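GH127 beta-L-arabinofuranoside (PDB 4QK0) probably hydrolyses terminal beta-L-arabinofuranosyl residues from arabinose-containing sugars, as a glycoside hydrolase of family GH127 from Geobacillus stearothermophilus. Local coordinates at residues I628-Y631 and A632-N635; D20-W23 and K24-D28; G567-L570 and A571-F574. One frame throughout, in Å; residues are numbered along the deposited sequence.

Contact 1 of 3, residues I628-Y631 and A632-N635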
# COMPACT_ATOMS: atom_id res chain seq x y z
N ILE A 628 -22.19 13.45 4.60
CA ILE A 628 -21.83 14.82 4.90
C ILE A 628 -20.68 15.29 3.97
O ILE A 628 -20.07 14.48 3.28
CB ILE A 628 -21.36 14.96 6.37
CG1 ILE A 628 -20.20 14.01 6.67
CG2 ILE A 628 -22.52 14.67 7.32
CD1 ILE A 628 -19.04 14.66 7.32
N PRO A 629 -20.39 16.62 3.96
CA PRO A 629 -19.35 17.12 3.11
C PRO A 629 -18.01 16.58 3.49
O PRO A 629 -17.68 16.53 4.68
CB PRO A 629 -19.40 18.65 3.37
CG PRO A 629 -20.81 18.93 3.66
CD PRO A 629 -21.23 17.73 4.48
N TYR A 630 -17.21 16.23 2.49
CA TYR A 630 -15.90 15.68 2.71
C TYR A 630 -15.07 16.53 3.61
O TYR A 630 -14.45 16.02 4.55
CB TYR A 630 -15.16 15.43 1.39
CG TYR A 630 -13.74 14.98 1.59
CD1 TYR A 630 -13.44 13.66 1.84
CD2 TYR A 630 -12.69 15.88 1.48
CE1 TYR A 630 -12.11 13.28 2.05
CE2 TYR A 630 -11.38 15.47 1.64
CZ TYR A 630 -11.10 14.17 1.95
OH TYR A 630 -9.80 13.82 2.11
N TYR A 631 -15.06 17.85 3.36
CA TYR A 631 -14.19 18.75 4.15
C TYR A 631 -14.48 18.66 5.62
O TYR A 631 -13.57 18.92 6.46
CB TYR A 631 -14.29 20.25 3.69
CG TYR A 631 -15.55 20.94 4.06
CD1 TYR A 631 -15.77 21.36 5.39
CD2 TYR A 631 -16.56 21.11 3.15
CE1 TYR A 631 -16.98 21.96 5.77
CE2 TYR A 631 -17.76 21.71 3.52
CZ TYR A 631 -17.96 22.15 4.86
OH TYR A 631 -19.16 22.76 5.23
N ALA A 632 -15.74 18.35 5.96
CA ALA A 632 -16.17 18.32 7.37
C ALA A 632 -16.01 16.99 8.10
O ALA A 632 -16.45 16.87 9.25
CB ALA A 632 -17.61 18.75 7.48
N TRP A 633 -15.39 16.01 7.47
CA TRP A 633 -15.21 14.70 8.12
C TRP A 633 -14.23 14.84 9.26
O TRP A 633 -13.48 15.82 9.34
CB TRP A 633 -14.81 13.62 7.06
CG TRP A 633 -13.33 13.40 6.88
CD1 TRP A 633 -12.49 14.13 6.12
CD2 TRP A 633 -12.54 12.37 7.48
NE1 TRP A 633 -11.22 13.67 6.26
CE2 TRP A 633 -11.23 12.56 7.07
CE3 TRP A 633 -12.84 11.31 8.38
CZ2 TRP A 633 -10.18 11.74 7.48
CZ3 TRP A 633 -11.81 10.50 8.79
CH2 TRP A 633 -10.49 10.70 8.33
N CYS A 634 -14.26 13.88 10.16
CA CYS A 634 -13.33 13.78 11.31
C CYS A 634 -13.42 14.98 12.26
O CYS A 634 -12.44 15.33 12.90
CB CYS A 634 -11.91 13.63 10.83
SG CYS A 634 -10.81 12.79 11.96
N ASN A 635 -14.61 15.56 12.37
CA ASN A 635 -14.87 16.51 13.43
C ASN A 635 -15.75 15.93 14.55
O ASN A 635 -16.05 16.62 15.48
CB ASN A 635 -15.54 17.78 12.87
CG ASN A 635 -14.54 18.63 12.11
OD1 ASN A 635 -13.83 19.46 12.66
ND2 ASN A 635 -14.45 18.38 10.83
O HOH W 1 -9.05 14.81 4.64
O HOH W 2 -12.92 20.02 8.88

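Contact 2 of 3, residues D20-W23 and K24-D28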
# COMPACT_ATOMS: atom_id res chain seq x y z
N ASP A 20 -19.92 36.91 3.45
CA ASP A 20 -20.64 35.64 3.36
C ASP A 20 -20.67 34.99 4.73
O ASP A 20 -20.37 35.64 5.71
CB ASP A 20 -20.01 34.74 2.28
CG ASP A 20 -18.86 33.95 2.79
OD1 ASP A 20 -18.20 34.43 3.77
OD2 ASP A 20 -18.64 32.84 2.23
N GLN A 21 -21.10 33.75 4.80
CA GLN A 21 -21.04 32.99 6.05
C GLN A 21 -19.90 32.00 5.98
O GLN A 21 -19.07 31.92 6.88
CB GLN A 21 -22.33 32.20 6.23
CG GLN A 21 -23.56 33.04 6.54
CD GLN A 21 -23.36 33.93 7.75
OE1 GLN A 21 -22.99 35.09 7.59
NE2 GLN A 21 -23.57 33.40 8.96
N PHE A 22 -19.84 31.28 4.88
CA PHE A 22 -18.93 30.18 4.74
C PHE A 22 -17.45 30.58 4.87
O PHE A 22 -16.76 30.10 5.77
CB PHE A 22 -19.22 29.46 3.40
CG PHE A 22 -18.52 28.16 3.25
CD1 PHE A 22 -19.03 27.01 3.84
CD2 PHE A 22 -17.31 28.09 2.58
CE1 PHE A 22 -18.36 25.80 3.71
CE2 PHE A 22 -16.64 26.88 2.46
CZ PHE A 22 -17.17 25.74 3.03
N TRP A 23 -16.94 31.45 3.98
CA TRP A 23 -15.53 31.84 4.06
C TRP A 23 -15.23 32.80 5.20
O TRP A 23 -14.16 32.76 5.79
CB TRP A 23 -15.01 32.39 2.75
CG TRP A 23 -14.99 31.35 1.72
CD1 TRP A 23 -15.84 31.23 0.67
CD2 TRP A 23 -14.12 30.23 1.67
NE1 TRP A 23 -15.55 30.12 -0.05
CE2 TRP A 23 -14.47 29.49 0.52
CE3 TRP A 23 -13.07 29.80 2.46
CZ2 TRP A 23 -13.83 28.31 0.16
CZ3 TRP A 23 -12.41 28.62 2.10
CH2 TRP A 23 -12.80 27.88 0.97
N LYS A 24 -16.21 33.60 5.57
CA LYS A 24 -16.00 34.53 6.67
C LYS A 24 -15.71 33.79 7.95
O LYS A 24 -14.78 34.16 8.69
CB LYS A 24 -17.21 35.43 6.87
CG LYS A 24 -16.90 36.69 7.69
CD LYS A 24 -18.09 37.63 7.80
CE LYS A 24 -19.12 37.12 8.82
NZ LYS A 24 -18.65 37.25 10.24
N ARG A 25 -16.47 32.74 8.21
CA ARG A 25 -16.20 31.89 9.37
C ARG A 25 -14.75 31.35 9.36
O ARG A 25 -14.05 31.37 10.39
CB ARG A 25 -17.23 30.75 9.47
CG ARG A 25 -17.31 30.10 10.86
CD ARG A 25 -17.99 28.74 10.79
NE ARG A 25 -17.15 27.79 10.08
CZ ARG A 25 -16.13 27.14 10.61
NH1 ARG A 25 -15.76 27.31 11.88
NH2 ARG A 25 -15.48 26.25 9.86
N TYR A 26 -14.26 30.91 8.20
CA TYR A 26 -12.88 30.37 8.12
C TYR A 26 -11.83 31.42 8.36
O TYR A 26 -10.80 31.20 9.04
CB TYR A 26 -12.63 29.69 6.77
CG TYR A 26 -13.15 28.25 6.66
CD1 TYR A 26 -12.51 27.23 7.33
CD2 TYR A 26 -14.21 27.92 5.85
CE1 TYR A 26 -12.95 25.92 7.25
CE2 TYR A 26 -14.64 26.61 5.74
CZ TYR A 26 -13.98 25.60 6.47
OH TYR A 26 -14.39 24.31 6.41
N ILE A 27 -12.07 32.60 7.82
CA ILE A 27 -11.14 33.73 8.05
C ILE A 27 -11.08 34.10 9.52
O ILE A 27 -10.01 34.32 10.05
CB ILE A 27 -11.51 34.95 7.18
CG1 ILE A 27 -11.30 34.55 5.73
CG2 ILE A 27 -10.65 36.15 7.52
CD1 ILE A 27 -11.27 35.71 4.77
N ASP A 28 -12.22 34.14 10.16
CA ASP A 28 -12.26 34.40 11.59
C ASP A 28 -11.50 33.38 12.38
O ASP A 28 -10.79 33.73 13.33
CB ASP A 28 -13.71 34.48 12.10
CG ASP A 28 -14.46 35.73 11.54
OD1 ASP A 28 -13.78 36.69 11.11
OD2 ASP A 28 -15.73 35.75 11.54
O HOH W 3 -17.58 27.89 7.25

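Contact 3 of 3, residues G567-L570 and A571-F574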
# COMPACT_ATOMS: atom_id res chain seq x y z
N GLY A 567 -22.47 3.58 11.06
CA GLY A 567 -21.91 2.34 11.57
C GLY A 567 -20.59 1.96 10.93
O GLY A 567 -20.17 2.54 9.92
N PRO A 568 -19.94 0.95 11.51
CA PRO A 568 -18.68 0.51 10.95
C PRO A 568 -18.83 -0.31 9.69
O PRO A 568 -19.94 -0.57 9.21
CB PRO A 568 -18.06 -0.31 12.10
CG PRO A 568 -19.22 -0.79 12.91
CD PRO A 568 -20.42 0.05 12.59
N ASN A 569 -17.69 -0.65 9.12
CA ASN A 569 -17.59 -1.44 7.89
C ASN A 569 -18.26 -0.79 6.69
O ASN A 569 -19.21 -1.32 6.11
CB ASN A 569 -18.09 -2.88 8.10
CG ASN A 569 -17.66 -3.80 6.99
OD1 ASN A 569 -17.08 -3.34 5.99
ND2 ASN A 569 -17.91 -5.11 7.14
N LEU A 570 -17.75 0.38 6.32
CA LEU A 570 -18.39 1.16 5.25
C LEU A 570 -18.16 0.51 3.90
O LEU A 570 -18.92 0.76 2.98
CB LEU A 570 -17.93 2.62 5.27
CG LEU A 570 -18.25 3.38 6.56
CD1 LEU A 570 -17.58 4.74 6.54
CD2 LEU A 570 -19.72 3.55 6.76
N ALA A 571 -17.16 -0.33 3.77
CA ALA A 571 -16.99 -1.14 2.52
C ALA A 571 -18.20 -2.04 2.29
O ALA A 571 -18.59 -2.28 1.15
CB ALA A 571 -15.73 -1.98 2.59
N ASN A 572 -18.85 -2.47 3.37
CA ASN A 572 -20.08 -3.30 3.30
C ASN A 572 -21.37 -2.45 3.25
O ASN A 572 -22.35 -2.68 4.00
CB ASN A 572 -20.11 -4.23 4.52
CG ASN A 572 -21.27 -5.18 4.49
OD1 ASN A 572 -21.60 -5.78 3.44
ND2 ASN A 572 -21.90 -5.34 5.63
N LEU A 573 -21.33 -1.40 2.43
CA LEU A 573 -22.48 -0.53 2.15
C LEU A 573 -22.53 -0.41 0.67
O LEU A 573 -21.52 -0.11 0.03
CB LEU A 573 -22.30 0.88 2.69
CG LEU A 573 -23.02 1.32 3.96
CD1 LEU A 573 -22.71 2.78 4.22
CD2 LEU A 573 -24.51 1.17 3.87
N PHE A 574 -23.70 -0.67 0.12
CA PHE A 574 -23.92 -0.73 -1.29
C PHE A 574 -25.06 0.22 -1.61
O PHE A 574 -26.13 0.18 -0.98
CB PHE A 574 -24.22 -2.18 -1.74
CG PHE A 574 -23.08 -3.13 -1.46
CD1 PHE A 574 -22.91 -3.68 -0.19
CD2 PHE A 574 -22.16 -3.43 -2.44
CE1 PHE A 574 -21.85 -4.53 0.08
CE2 PHE A 574 -21.11 -4.26 -2.18
CZ PHE A 574 -20.95 -4.82 -0.91
O HOH W 4 -19.21 0.98 0.34

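Contact 1 of 3, residues I628-Y631 and A632-N635
Trp-633 and Tyr-630 meet side by side, pointing the same way, and the tryptophan can be followed outward atom by atom. Its CB rests 3.5 Å from Tyr-630 O and also faces CD1 of Ile-628. Beyond CG, the CD1 corner brings the indole edge against that same carbonyl, with Trp-633 CD1 3.1 Å from Tyr-630 O and the oxygen in the ring plane. CD1 also sits over the rim of one face of the Tyr-630 ring; the two planes, 29° apart, are slid so far that they hardly overlap. On the pyrrole edge, Trp-633 NE1 donates to a water 2.9 Å away, which in turn donates to Tyr-630 OH, a hydroxyl also hydrogen-bonded to Pro-384 O. The rest of the indole meets the ring of Phe-380, planes at about 20°, and makes a cation-pi contact with Arg-404. The backbone here leaves strand 620-629 of the GH127 C-terminal domain through a short 3-10 turn. Its successive i to i+3 bonds run from Ala-632 N to Pro-629 O (3.0 Å) and from Trp-633 N to Tyr-630 O (3.1 Å). CG of Tyr-631 stands between its own N and carbonyl carbon (chi1 73°), which brings the ring alongside the next residue and sets Tyr-631 CE1 3.7 Å from Ala-632 CB. Further on, Asn-635 ND2 donates back to Ala-632 O at 3.0 Å, while its OD1 accepts from Leu-374 N.

Contact 2 of 3, residues D20-W23 and K24-D28
The ring of Phe-22 receives the edge of Tyr-26 on one face, a T-shaped pair with planes at 68° and Tyr-26 CE2 3.8 Å from Phe-22 CZ. Phe-22 has Trp-23 CD1 at its own edge, while its CD2 lies over the rim of one indole face. Tyr-26 in turn carries NH2 of Arg-25 above one face, and its CD2 comes 4.0 Å from CE3 of Trp-23, the two rings meeting obliquely. With CG of Phe-22 anti to the backbone N (chi1 -169°), the Phe-22 side chain runs alongside that of Tyr-26, one helical turn on, which presents its ring face to the tyrosine edge. This aromatic cluster forms at the start of helix 22-42, where the carboxylate of Asp-20 serves as the cap. Its OD2 accepts from Trp-23 N and its OD1 from Lys-24 N, each at 2.8 Å and each through the syn lone pair, so two N-H groups of the first turn grip both oxygens and hold the carboxylate's rotation; their proximity probably also favours its negative charge. Arg-25 NE and Phe-22 O share a water, and Arg-25 NH1 goes on to Leu-374 O. Around this helix start, Trp-23 and Ile-27 pack on Leu-18 of strand 15-18, Tyr-26 and Ile-27 lean on Ile-421 of helix 413-422, and Tyr-365, at the end of helix 354-365, makes an edge-to-face pair with Trp-23, its OH hydrogen-bonded to Trp-23 NE1.

Contact 3 of 3, residues G567-L570 and A571-F574
A first torsion of -164° swings CG of Asn-569 away from its backbone N to the side of the carbonyl carbon, and a nearly flat chi2 of -7° turns OD1 toward Asn-572. The two side chains cross, their amide planes 42° apart. The segment is a beta turn, Asn-569 to Asn-572, with Leu-570 and Ala-571 at its corners in helical backbone angles as in type I; it lies in the loop joining helix 563-566 to strand 574-586 of the GH127 C-terminal domain. Asn-572 N closes the turn by donating to Asn-569 O at 3.0 Å, an i to i+3 bond, and adds a weak bond to Asn-569 OD1 at 3.3 Å; one N-H thus reaches both the main-chain and the side-chain oxygen of the same residue. Alongside, CB of Asn-572 packs against the amide group, 3.5 Å from Asn-569 OD1.

The far side of that amide looks to the dimer: Asn-569 ND2 donates to Pro-541 O of the second subunit, whose Arg-544 also packs on Asn-569 and Ala-571. Within the chain, Arg-602 binds Asn-569 O and Glu-640 receives the N-H groups of Asn-569 and Leu-570. An alanine in place of Asn-569 would probably leave Pro-541 O of the second subunit without this donor and Asn-572 N with the main-chain oxygen alone. Asn-572 OD1 accepts from Val-603 N, tying the turn to strand 593-603. On the other side of the turn Leu-570 and Leu-573 run side by side, their methyls Leu-570 CD2 and Leu-573 CD1 4.0 Å apart.

How the contacts relate
Contacts 1 and 2 meet directly, although one lies in the C-terminal domain and the other in the catalytic domain: Tyr-631 CD1 lies 3.4 Å from Tyr-26 OH, and Tyr-631 OH 3.5 Å from Phe-22 CE1, so the aromatic cluster of the catalytic-domain helix runs on into the C-terminal domain. Leu-374 bridges the two: its N is hydrogen-bonded to Asn-635 OD1 of contact 1 and its O to Arg-25 NH1 of contact 2. Contact 3 shares the C-terminal domain with contact 1, their centres about 17 Å apart and nearest atoms about 8 Å, without touching; it lies against the second subunit instead. From contact 2 it is remote, about 34 Å between centres.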